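Sefir domain protein (Bacillus cereus F65185, PDB 5Y8E) probably acts in signalling through its SEFIR domain, a module of the STIR clan that engages other SEFIR domains. Local coordinates at residues H3-Y8 and E33-R38; K60-C65 and K99-S104; D46-M51 and T82-I87. All coordinates share one frame; numbering follows the deposited sequence.

How the contacts relate
The three contacts lie in one SEFIR domain, and two of them share a sheet. Contact 1 pairs strand 33-35 with strand 3-7; contact 2 pairs strand 60-65 with strand 100-108. Strands 3-7 and 60-65 are neighbours, so the order is 33-35, 3-7, 60-65, 100-108, all parallel. The centres of contacts 1 and 2 are about 11 Å apart. The centre of contact 3 lies about 13 Å from that of contact 1 and about 16 Å from that of contact 2. Contact 1 closes before the others open, whereas contacts 2 and 3 interleave along the chain. Contact 3 joins helix 47-57 to loop 82-87, whose Ile87 touches Ser7, Val63 and Phe100, making one compact domain.

Contact 1: residues H3-Y8 and E33-R38; sequences HVFISY and EVILDR
Tyr8 CG stands opposite the CA hydrogen, flanked by backbone N and C (chi1 71°). Asp37 CG takes the same position (chi1 57°), and the phenol and carboxylate approach from opposing sides. The contact belongs to a beta-alpha-beta unit, in which helix 13-29 connects the parallel strands 3-7 and 33-35. Tyr8 OH donates to Asp37 OD1 at 2.7 Å, on the syn lone pair of the carboxylate. The ring and carboxylate planes stand 74° apart. Trp10 NE1 holds the other oxygen, OD2, so the carboxylate is gripped from both oxygens.

Backbone bonds join the strands in parallel register, His3 with Glu33 to Phe5 with Ile35. Val4 N gives a nearly straight bond to Glu33 O, and Val4 O receives Ile35 N, both 2.7 Å long. Ile6 N to Ile35 O is weak at 3.3 Å. Water then bridges Ile6 O and Asp37 N.

His3, Phe5, Glu33 and Ile35 share one face of the sheet. Phe5 and Ile35 cross at about a right angle, with Ile35 O at the edge of the Phe5 ring. Helix 47-57 covers this pair. CD2 of His3 is 3.5 Å from CB of Glu33. On the face of Val4 and Val34, Ile6 CD1 comes against Val34 CG1 at 3.8 Å. Further along, Leu36 CD1 touches Tyr8 CE1 at 3.7 Å, and a second water links Tyr8 OH to Arg38 NH1.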
loop_
_atom_site.group_PDB
_atom_site.type_symbol
_atom_site.label_atom_id
_atom_site.label_comp_id
_atom_site.label_asym_id
_atom_site.label_seq_id
_atom_site.Cartn_x
_atom_site.Cartn_y
_atom_site.Cartn_z
ATOM N N HIS A 3 -6.408 -4.221 -10.572
ATOM C CA HIS A 3 -5.250 -3.362 -10.752
ATOM C C HIS A 3 -4.799 -2.869 -9.387
ATOM O O HIS A 3 -5.566 -2.225 -8.664
ATOM C CB HIS A 3 -5.570 -2.189 -11.680
ATOM C CG HIS A 3 -5.965 -2.610 -13.063
ATOM N ND1 HIS A 3 -6.504 -1.738 -13.983
ATOM C CD2 HIS A 3 -5.905 -3.816 -13.675
ATOM C CE1 HIS A 3 -6.762 -2.391 -15.104
ATOM N NE2 HIS A 3 -6.409 -3.652 -14.943
ATOM N N VAL A 4 -3.551 -3.165 -9.051
ATOM C CA VAL A 4 -3.031 -2.918 -7.711
ATOM C C VAL A 4 -1.882 -1.900 -7.714
ATOM O O VAL A 4 -0.844 -2.138 -8.339
ATOM C CB VAL A 4 -2.541 -4.247 -7.090
ATOM C CG1 VAL A 4 -1.946 -4.012 -5.715
ATOM C CG2 VAL A 4 -3.684 -5.264 -7.027
ATOM N N PHE A 5 -2.060 -0.771 -7.025
ATOM C CA PHE A 5 -0.993 0.228 -6.874
ATOM C C PHE A 5 -0.232 -0.036 -5.577
ATOM O O PHE A 5 -0.840 -0.355 -4.554
ATOM C CB PHE A 5 -1.590 1.650 -6.871
ATOM C CG PHE A 5 -0.605 2.734 -6.499
ATOM C CD1 PHE A 5 0.577 2.905 -7.215
ATOM C CD2 PHE A 5 -0.870 3.590 -5.435
ATOM C CE1 PHE A 5 1.482 3.901 -6.872
ATOM C CE2 PHE A 5 0.028 4.591 -5.081
ATOM C CZ PHE A 5 1.211 4.746 -5.806
ATOM N N ILE A 6 1.094 0.075 -5.620
ATOM C CA ILE A 6 1.899 -0.092 -4.419
ATOM C C ILE A 6 2.472 1.250 -3.991
ATOM O O ILE A 6 3.293 1.849 -4.696
ATOM C CB ILE A 6 3.026 -1.131 -4.615
ATOM C CG1 ILE A 6 2.435 -2.477 -5.037
ATOM C CG2 ILE A 6 3.874 -1.258 -3.342
ATOM C CD1 ILE A 6 3.484 -3.596 -5.245
ATOM N N SER A 7 2.004 1.730 -2.843
ATOM C CA SER A 7 2.506 2.960 -2.254
ATOM C C SER A 7 3.584 2.591 -1.245
ATOM O O SER A 7 3.340 1.805 -0.321
ATOM C CB SER A 7 1.364 3.719 -1.571
ATOM O OG SER A 7 1.817 4.913 -0.949
ATOM N N TYR A 8 4.782 3.140 -1.424
ATOM C CA TYR A 8 5.892 2.805 -0.536
ATOM C C TYR A 8 6.924 3.913 -0.508
ATOM O O TYR A 8 6.906 4.815 -1.345
ATOM C CB TYR A 8 6.545 1.466 -0.936
ATOM C CG TYR A 8 7.341 1.489 -2.232
ATOM C CD1 TYR A 8 6.700 1.613 -3.458
ATOM C CD2 TYR A 8 8.725 1.338 -2.228
ATOM C CE1 TYR A 8 7.408 1.621 -4.640
ATOM C CE2 TYR A 8 9.451 1.335 -3.416
ATOM C CZ TYR A 8 8.775 1.480 -4.615
ATOM O OH TYR A 8 9.459 1.491 -5.808
ATOM N N GLU A 33 -2.679 -6.941 -12.123
ATOM C CA GLU A 33 -1.848 -5.927 -12.752
ATOM C C GLU A 33 -1.318 -5.022 -11.662
ATOM O O GLU A 33 -2.087 -4.557 -10.819
ATOM C CB GLU A 33 -2.677 -5.106 -13.741
ATOM C CG GLU A 33 -3.211 -5.918 -14.913
ATOM C CD GLU A 33 -2.115 -6.362 -15.856
ATOM O OE1 GLU A 33 -0.994 -5.818 -15.778
ATOM O OE2 GLU A 33 -2.368 -7.258 -16.683
ATOM N N VAL A 34 -0.009 -4.780 -11.658
ATOM C CA VAL A 34 0.586 -3.935 -10.625
ATOM C C VAL A 34 1.049 -2.612 -11.212
ATOM O O VAL A 34 1.725 -2.576 -12.250
ATOM C CB VAL A 34 1.747 -4.641 -9.871
ATOM C CG1 VAL A 34 2.441 -3.673 -8.917
ATOM C CG2 VAL A 34 1.224 -5.840 -9.100
ATOM N N ILE A 35 0.641 -1.528 -10.557
ATOM C CA ILE A 35 1.121 -0.191 -10.875
ATOM C C ILE A 35 2.293 0.151 -9.955
ATOM O O ILE A 35 2.111 0.354 -8.749
ATOM C CB ILE A 35 0.002 0.865 -10.699
ATOM C CG1 ILE A 35 -1.223 0.486 -11.537
ATOM C CG2 ILE A 35 0.519 2.246 -11.085
ATOM C CD1 ILE A 35 -2.486 1.323 -11.239
ATOM N N LEU A 36 3.491 0.217 -10.529
ATOM C CA LEU A 36 4.717 0.440 -9.758
ATOM C C LEU A 36 5.515 1.594 -10.353
ATOM O O LEU A 36 5.751 1.630 -11.566
ATOM C CB LEU A 36 5.575 -0.837 -9.745
ATOM C CG LEU A 36 6.838 -0.799 -8.877
ATOM C CD1 LEU A 36 6.478 -0.639 -7.394
ATOM C CD2 LEU A 36 7.680 -2.052 -9.106
ATOM N N ASP A 37 5.943 2.525 -9.500
ATOM C CA ASP A 37 6.665 3.717 -9.956
ATOM C C ASP A 37 7.863 3.421 -10.865
ATOM O O ASP A 37 8.064 4.083 -11.886
ATOM C CB ASP A 37 7.083 4.595 -8.761
ATOM C CG ASP A 37 7.937 3.850 -7.731
ATOM O OD1 ASP A 37 8.173 2.626 -7.862
ATOM O OD2 ASP A 37 8.368 4.505 -6.755
ATOM N N ARG A 38 8.642 2.409 -10.521
ATOM C CA ARG A 38 9.862 2.150 -11.278
ATOM C C ARG A 38 9.619 1.596 -12.676
ATOM O O ARG A 38 10.408 1.841 -13.593
ATOM C CB ARG A 38 10.808 1.283 -10.470
ATOM C CG ARG A 38 11.189 1.967 -9.174
ATOM C CD ARG A 38 11.963 1.049 -8.281
ATOM N NE ARG A 38 13.252 0.699 -8.860
ATOM C CZ ARG A 38 14.019 -0.273 -8.387
ATOM N NH1 ARG A 38 13.599 -0.980 -7.349
ATOM N NH2 ARG A 38 15.188 -0.547 -8.952
HETATM O O HOH W 1 4.837 2.865 -6.732
HETATM O O HOH W 2 10.993 -0.984 -5.889
#

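Contact 2: residues K60-C65 and K99-S104; sequences KVLVIC and KFIPIS
Phe100 overlaps Val61 and Val63 through the CD1 corner of its ring, at an oblique angle. CD1 is 3.8 Å from Val61 CB and equally far from Val63 CG2. Val61 and Phe100 run alongside each other, while Val63 comes in at a slant. Phe100 also stacks with Tyr92.

These residues sit on one face of two neighbouring parallel strands of the mixed sheet of the SEFIR domain, where 60-65 runs beside 100-104. Five backbone bonds join them. Ile101 N to Val61 O is almost straight, with an N-H...O angle of 177°. Val63 N approaches Ile101 O from above the carbonyl plane, at 3.1 Å. Pro102 lies between the bonding amides of Ile101 and Ile103, so its lack of an N-H costs this pairing nothing; its CA makes a CA-H...O contact to Val63 O.

The opposite face carries Leu62, Ile64, Ile101 and Ile103. Leu62 has its CG anti to the carbonyl carbon (chi1 -53°), and its CD2 reaches Ile101 CB at 3.8 Å. Ile64 and Ile103 touch through their CD1 methyls at 3.9 Å. Helix 131-143 covers Leu62, Ile101 and Ile103. Lys60 CD rests 4.0 Å from Ile101 CD1, while its NZ bonds to Glu144 O.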
loop_
_atom_site.group_PDB
_atom_site.type_symbol
_atom_site.label_atom_id
_atom_site.label_comp_id
_atom_site.label_asym_id
_atom_site.label_seq_id
_atom_site.Cartn_x
_atom_site.Cartn_y
_atom_site.Cartn_z
ATOM N N LYS A 60 -7.109 -1.724 -5.796
ATOM C CA LYS A 60 -6.561 -1.891 -4.454
ATOM C C LYS A 60 -5.262 -1.111 -4.353
ATOM O O LYS A 60 -4.524 -0.985 -5.334
ATOM C CB LYS A 60 -6.314 -3.373 -4.145
ATOM C CG LYS A 60 -7.578 -4.242 -4.071
ATOM C CD LYS A 60 -8.448 -3.867 -2.878
ATOM C CE LYS A 60 -9.502 -4.941 -2.566
ATOM N NZ LYS A 60 -10.437 -5.126 -3.692
ATOM N N VAL A 61 -4.982 -0.591 -3.161
ATOM C CA VAL A 61 -3.746 0.148 -2.919
ATOM C C VAL A 61 -3.007 -0.516 -1.767
ATOM O O VAL A 61 -3.488 -0.521 -0.629
ATOM C CB VAL A 61 -4.025 1.626 -2.557
ATOM C CG1 VAL A 61 -2.724 2.342 -2.207
ATOM C CG2 VAL A 61 -4.729 2.345 -3.711
ATOM N N LEU A 62 -1.846 -1.097 -2.051
ATOM C CA LEU A 62 -1.038 -1.659 -0.976
ATOM C C LEU A 62 -0.242 -0.529 -0.346
ATOM O O LEU A 62 0.415 0.244 -1.053
ATOM C CB LEU A 62 -0.089 -2.728 -1.509
ATOM C CG LEU A 62 -0.701 -3.854 -2.338
ATOM C CD1 LEU A 62 0.304 -4.994 -2.560
ATOM C CD2 LEU A 62 -2.006 -4.373 -1.708
ATOM N N VAL A 63 -0.306 -0.415 0.976
ATOM C CA VAL A 63 0.447 0.629 1.666
ATOM C C VAL A 63 1.549 -0.075 2.426
ATOM O O VAL A 63 1.284 -0.776 3.405
ATOM C CB VAL A 63 -0.432 1.456 2.624
ATOM C CG1 VAL A 63 0.355 2.649 3.149
ATOM C CG2 VAL A 63 -1.684 1.951 1.918
ATOM N N ILE A 64 2.780 0.068 1.948
ATOM C CA ILE A 64 3.895 -0.676 2.526
ATOM C C ILE A 64 4.384 0.058 3.766
ATOM O O ILE A 64 5.168 1.014 3.693
ATOM C CB ILE A 64 5.045 -0.886 1.525
ATOM C CG1 ILE A 64 4.522 -1.519 0.231
ATOM C CG2 ILE A 64 6.139 -1.736 2.156
ATOM C CD1 ILE A 64 3.703 -2.799 0.438
ATOM N N CYS A 65 3.907 -0.395 4.913
ATOM C CA CYS A 65 4.158 0.324 6.144
ATOM C C CYS A 65 5.368 -0.207 6.886
ATOM O O CYS A 65 5.235 -0.978 7.838
ATOM C CB CYS A 65 2.923 0.257 7.030
ATOM S SG CYS A 65 1.509 1.169 6.380
ATOM N N LYS A 99 -10.337 0.507 -0.410
ATOM C CA LYS A 99 -9.247 0.378 -1.380
ATOM C C LYS A 99 -7.924 -0.000 -0.740
ATOM O O LYS A 99 -7.103 -0.670 -1.370
ATOM C CB LYS A 99 -9.042 1.673 -2.175
ATOM C CG LYS A 99 -9.952 1.833 -3.371
ATOM C CD LYS A 99 -9.277 2.701 -4.440
ATOM C CE LYS A 99 -10.273 3.117 -5.480
ATOM N NZ LYS A 99 -9.640 3.869 -6.589
ATOM N N PHE A 100 -7.701 0.432 0.501
ATOM C CA PHE A 100 -6.371 0.295 1.100
ATOM C C PHE A 100 -6.140 -1.058 1.758
ATOM O O PHE A 100 -7.000 -1.553 2.498
ATOM C CB PHE A 100 -6.114 1.419 2.116
ATOM C CG PHE A 100 -6.140 2.795 1.519
ATOM C CD1 PHE A 100 -5.079 3.248 0.739
ATOM C CD2 PHE A 100 -7.225 3.639 1.735
ATOM C CE1 PHE A 100 -5.101 4.519 0.179
ATOM C CE2 PHE A 100 -7.263 4.906 1.181
ATOM C CZ PHE A 100 -6.195 5.353 0.405
ATOM N N ILE A 101 -4.984 -1.650 1.467
ATOM C CA ILE A 101 -4.502 -2.832 2.176
ATOM C C ILE A 101 -3.139 -2.503 2.776
ATOM O O ILE A 101 -2.100 -2.616 2.109
ATOM C CB ILE A 101 -4.373 -4.054 1.253
ATOM C CG1 ILE A 101 -5.700 -4.357 0.562
ATOM C CG2 ILE A 101 -3.867 -5.289 2.035
ATOM C CD1 ILE A 101 -5.593 -5.448 -0.504
ATOM N N PRO A 102 -3.134 -2.064 4.036
ATOM C CA PRO A 102 -1.864 -1.740 4.688
ATOM C C PRO A 102 -1.126 -3.020 5.043
ATOM O O PRO A 102 -1.747 -3.947 5.563
ATOM C CB PRO A 102 -2.304 -1.012 5.963
ATOM C CG PRO A 102 -3.717 -0.545 5.680
ATOM C CD PRO A 102 -4.289 -1.657 4.852
ATOM N N ILE A 103 0.167 -3.075 4.739
ATOM C CA ILE A 103 1.008 -4.201 5.135
ATOM C C ILE A 103 2.055 -3.676 6.104
ATOM O O ILE A 103 2.901 -2.857 5.728
ATOM C CB ILE A 103 1.713 -4.835 3.923
ATOM C CG1 ILE A 103 0.703 -5.220 2.833
ATOM C CG2 ILE A 103 2.528 -6.060 4.353
ATOM C CD1 ILE A 103 1.365 -5.684 1.520
ATOM N N SER A 104 1.997 -4.127 7.353
ATOM C CA SER A 104 2.953 -3.682 8.368
ATOM C C SER A 104 4.199 -4.553 8.366
ATOM O O SER A 104 4.124 -5.776 8.546
ATOM C CB SER A 104 2.318 -3.683 9.763
ATOM O OG SER A 104 3.189 -3.098 10.720
#

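Contact 3: residues D46-M51 and T82-I87; sequences DRFEFM and TETMII
The first turn of helix 47-57 meets the irregular segment 82-87, and the CA atoms come nearest at Arg47 with Glu83 (5.2 Å) and Phe48 with Thr84 (5.0 Å). Asp46 holds the N-cap position, but its side chain makes no capping bond. Instead Thr82 O comes to the helix start. Phe48 N bonds to it at 3.2 Å with an angle of 167° at the hydrogen, from above the carbonyl plane. A water accepts from Glu49 N and lies 2.9 Å from Thr82 O. Thus a loop carbonyl and a water meet N-H groups of the first turn.

The Arg47 chain runs along that of Met85. The arginine is extended from CG to NE. CE of Met85 sits over one face of the guanidinium, 3.7 Å from NE of Arg47, and SD of Met85 lies over a face too, toward the rim. Arg47 NH1 reaches Glu83 O through a water. Arg47 also makes a cation-pi contact with Trp10.

Phe48 has its CG anti to the backbone N (chi1 -178°). This carries the ring alongside Thr84, with CD1 of Phe48 4.1 Å from CB of Thr84. The Thr84 OG1 bonds to Gly81 N.

Met51 lays its sulfur against the loop backbone. SD is 3.5 Å from Ile86 C, and 4.1 Å from Ile87 CG1. The Met51 chain bends at its last torsion, which brings CE near the carbonyl oxygens of Thr84 and Ile86.

The contact joins helix 47-57 to the loop between helices 67-75 and 89-93. Ile91 of helix 89-93 packs on Phe48 and Met51, Ile86 reaches helix 67-75, and Ile87 turns to strands 3-7, 60-65 and 100-108.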
loop_
_atom_site.group_PDB
_atom_site.type_symbol
_atom_site.label_atom_id
_atom_site.label_comp_id
_atom_site.label_asym_id
_atom_site.label_seq_id
_atom_site.Cartn_x
_atom_site.Cartn_y
_atom_site.Cartn_z
ATOM N N ASP A 46 7.536 14.184 -9.764
ATOM C CA ASP A 46 6.211 13.771 -10.228
ATOM C C ASP A 46 5.620 12.692 -9.329
ATOM O O ASP A 46 4.571 12.125 -9.637
ATOM C CB ASP A 46 6.278 13.219 -11.660
ATOM C CG ASP A 46 6.587 14.284 -12.687
ATOM O OD1 ASP A 46 6.168 15.444 -12.496
ATOM O OD2 ASP A 46 7.246 13.958 -13.698
ATOM N N ARG A 47 6.289 12.407 -8.218
ATOM C CA ARG A 47 5.877 11.299 -7.354
ATOM C C ARG A 47 4.513 11.503 -6.712
ATOM O O ARG A 47 3.733 10.549 -6.596
ATOM C CB ARG A 47 6.930 11.032 -6.288
ATOM C CG ARG A 47 8.073 10.197 -6.811
ATOM C CD ARG A 47 9.212 10.168 -5.841
ATOM N NE ARG A 47 10.171 9.143 -6.230
ATOM C CZ ARG A 47 11.431 9.101 -5.813
ATOM N NH1 ARG A 47 11.897 10.033 -4.991
ATOM N NH2 ARG A 47 12.225 8.126 -6.225
ATOM N N PHE A 48 4.241 12.721 -6.286
ATOM C CA PHE A 48 2.938 13.009 -5.679
ATOM C C PHE A 48 1.839 12.825 -6.708
ATOM O O PHE A 48 0.892 12.163 -6.472
ATOM C CB PHE A 48 2.899 14.420 -5.097
ATOM C CG PHE A 48 1.611 14.759 -4.416
ATOM C CD1 PHE A 48 1.424 14.502 -3.103
ATOM C CD2 PHE A 48 0.611 15.340 -5.091
ATOM C CE1 PHE A 48 0.282 14.787 -2.478
ATOM C CE2 PHE A 48 -0.567 15.683 -4.440
ATOM C CZ PHE A 48 -0.709 15.382 -3.136
ATOM N N GLU A 49 2.027 13.415 -7.866
ATOM C CA GLU A 49 1.036 13.300 -8.921
ATOM C C GLU A 49 0.833 11.821 -9.299
ATOM O O GLU A 49 -0.245 11.392 -9.507
ATOM C CB GLU A 49 1.407 14.117 -10.143
ATOM C CG GLU A 49 0.442 14.036 -11.227
ATOM C CD GLU A 49 0.793 14.936 -12.439
ATOM O OE1 GLU A 49 1.643 15.785 -12.286
ATOM O OE2 GLU A 49 0.225 14.746 -13.515
ATOM N N PHE A 50 1.920 11.074 -9.354
ATOM C CA PHE A 50 1.797 9.644 -9.701
ATOM C C PHE A 50 1.006 8.894 -8.629
ATOM O O PHE A 50 0.162 8.104 -8.906
ATOM C CB PHE A 50 3.151 9.034 -9.900
ATOM C CG PHE A 50 3.112 7.610 -10.296
ATOM C CD1 PHE A 50 2.776 7.240 -11.561
ATOM C CD2 PHE A 50 3.455 6.624 -9.391
ATOM C CE1 PHE A 50 2.764 5.901 -11.898
ATOM C CE2 PHE A 50 3.453 5.313 -9.746
ATOM C CZ PHE A 50 3.093 4.943 -10.952
ATOM N N MET A 51 1.299 9.232 -7.387
ATOM C CA MET A 51 0.605 8.638 -6.271
ATOM C C MET A 51 -0.906 8.937 -6.332
ATOM O O MET A 51 -1.718 8.073 -6.300
ATOM C CB MET A 51 1.192 9.121 -4.947
ATOM C CG MET A 51 0.471 8.656 -3.670
ATOM S SD MET A 51 1.080 9.327 -2.072
ATOM C CE MET A 51 1.301 11.096 -2.443
ATOM N N THR A 82 5.631 18.308 -4.407
ATOM C CA THR A 82 5.519 17.540 -5.642
ATOM C C THR A 82 6.314 16.237 -5.584
ATOM O O THR A 82 6.069 15.317 -6.367
ATOM C CB THR A 82 5.979 18.362 -6.853
ATOM O OG1 THR A 82 7.367 18.692 -6.711
ATOM C CG2 THR A 82 5.162 19.641 -6.963
ATOM N N GLU A 83 7.266 16.162 -4.668
ATOM C CA GLU A 83 8.145 15.000 -4.533
ATOM C C GLU A 83 7.639 13.959 -3.539
ATOM O O GLU A 83 8.171 12.892 -3.427
ATOM C CB GLU A 83 9.585 15.428 -4.164
ATOM C CG GLU A 83 10.238 16.228 -5.265
ATOM C CD GLU A 83 11.544 16.911 -4.830
ATOM O OE1 GLU A 83 11.494 17.714 -3.893
ATOM O OE2 GLU A 83 12.585 16.591 -5.385
ATOM N N THR A 84 6.598 14.325 -2.816
ATOM C CA THR A 84 6.037 13.507 -1.768
ATOM C C THR A 84 5.493 12.147 -2.348
ATOM O O THR A 84 4.762 12.144 -3.296
ATOM C CB THR A 84 4.953 14.321 -1.066
ATOM O OG1 THR A 84 5.532 15.488 -0.472
ATOM C CG2 THR A 84 4.233 13.529 -0.028
ATOM N N MET A 85 5.876 11.023 -1.755
ATOM C CA MET A 85 5.430 9.732 -2.237
ATOM C C MET A 85 4.667 8.911 -1.158
ATOM O O MET A 85 4.370 7.777 -1.359
ATOM C CB MET A 85 6.584 8.917 -2.821
ATOM C CG MET A 85 7.495 8.308 -1.816
ATOM S SD MET A 85 9.162 7.819 -2.568
ATOM C CE MET A 85 8.619 6.815 -3.842
ATOM N N ILE A 86 4.355 9.541 -0.041
ATOM C CA ILE A 86 3.737 8.922 1.086
ATOM C C ILE A 86 2.279 9.454 1.222
ATOM O O ILE A 86 2.057 10.605 1.171
ATOM C CB ILE A 86 4.586 9.231 2.369
ATOM C CG1 ILE A 86 5.945 8.514 2.204
ATOM C CG2 ILE A 86 3.923 8.838 3.562
ATOM C CD1 ILE A 86 6.874 8.735 3.224
ATOM N N ILE A 87 1.349 8.549 1.385
ATOM C CA ILE A 87 -0.034 8.902 1.490
ATOM C C ILE A 87 -0.260 9.960 2.585
ATOM O O ILE A 87 0.189 9.824 3.670
ATOM C CB ILE A 87 -0.888 7.662 1.722
ATOM C CG1 ILE A 87 -0.942 6.816 0.471
ATOM C CG2 ILE A 87 -2.265 7.997 2.080
ATOM C CD1 ILE A 87 -1.521 5.495 0.693
HETATM O O HOH W 3 10.574 11.921 -3.075
HETATM O O HOH W 4 3.952 15.688 -8.327
#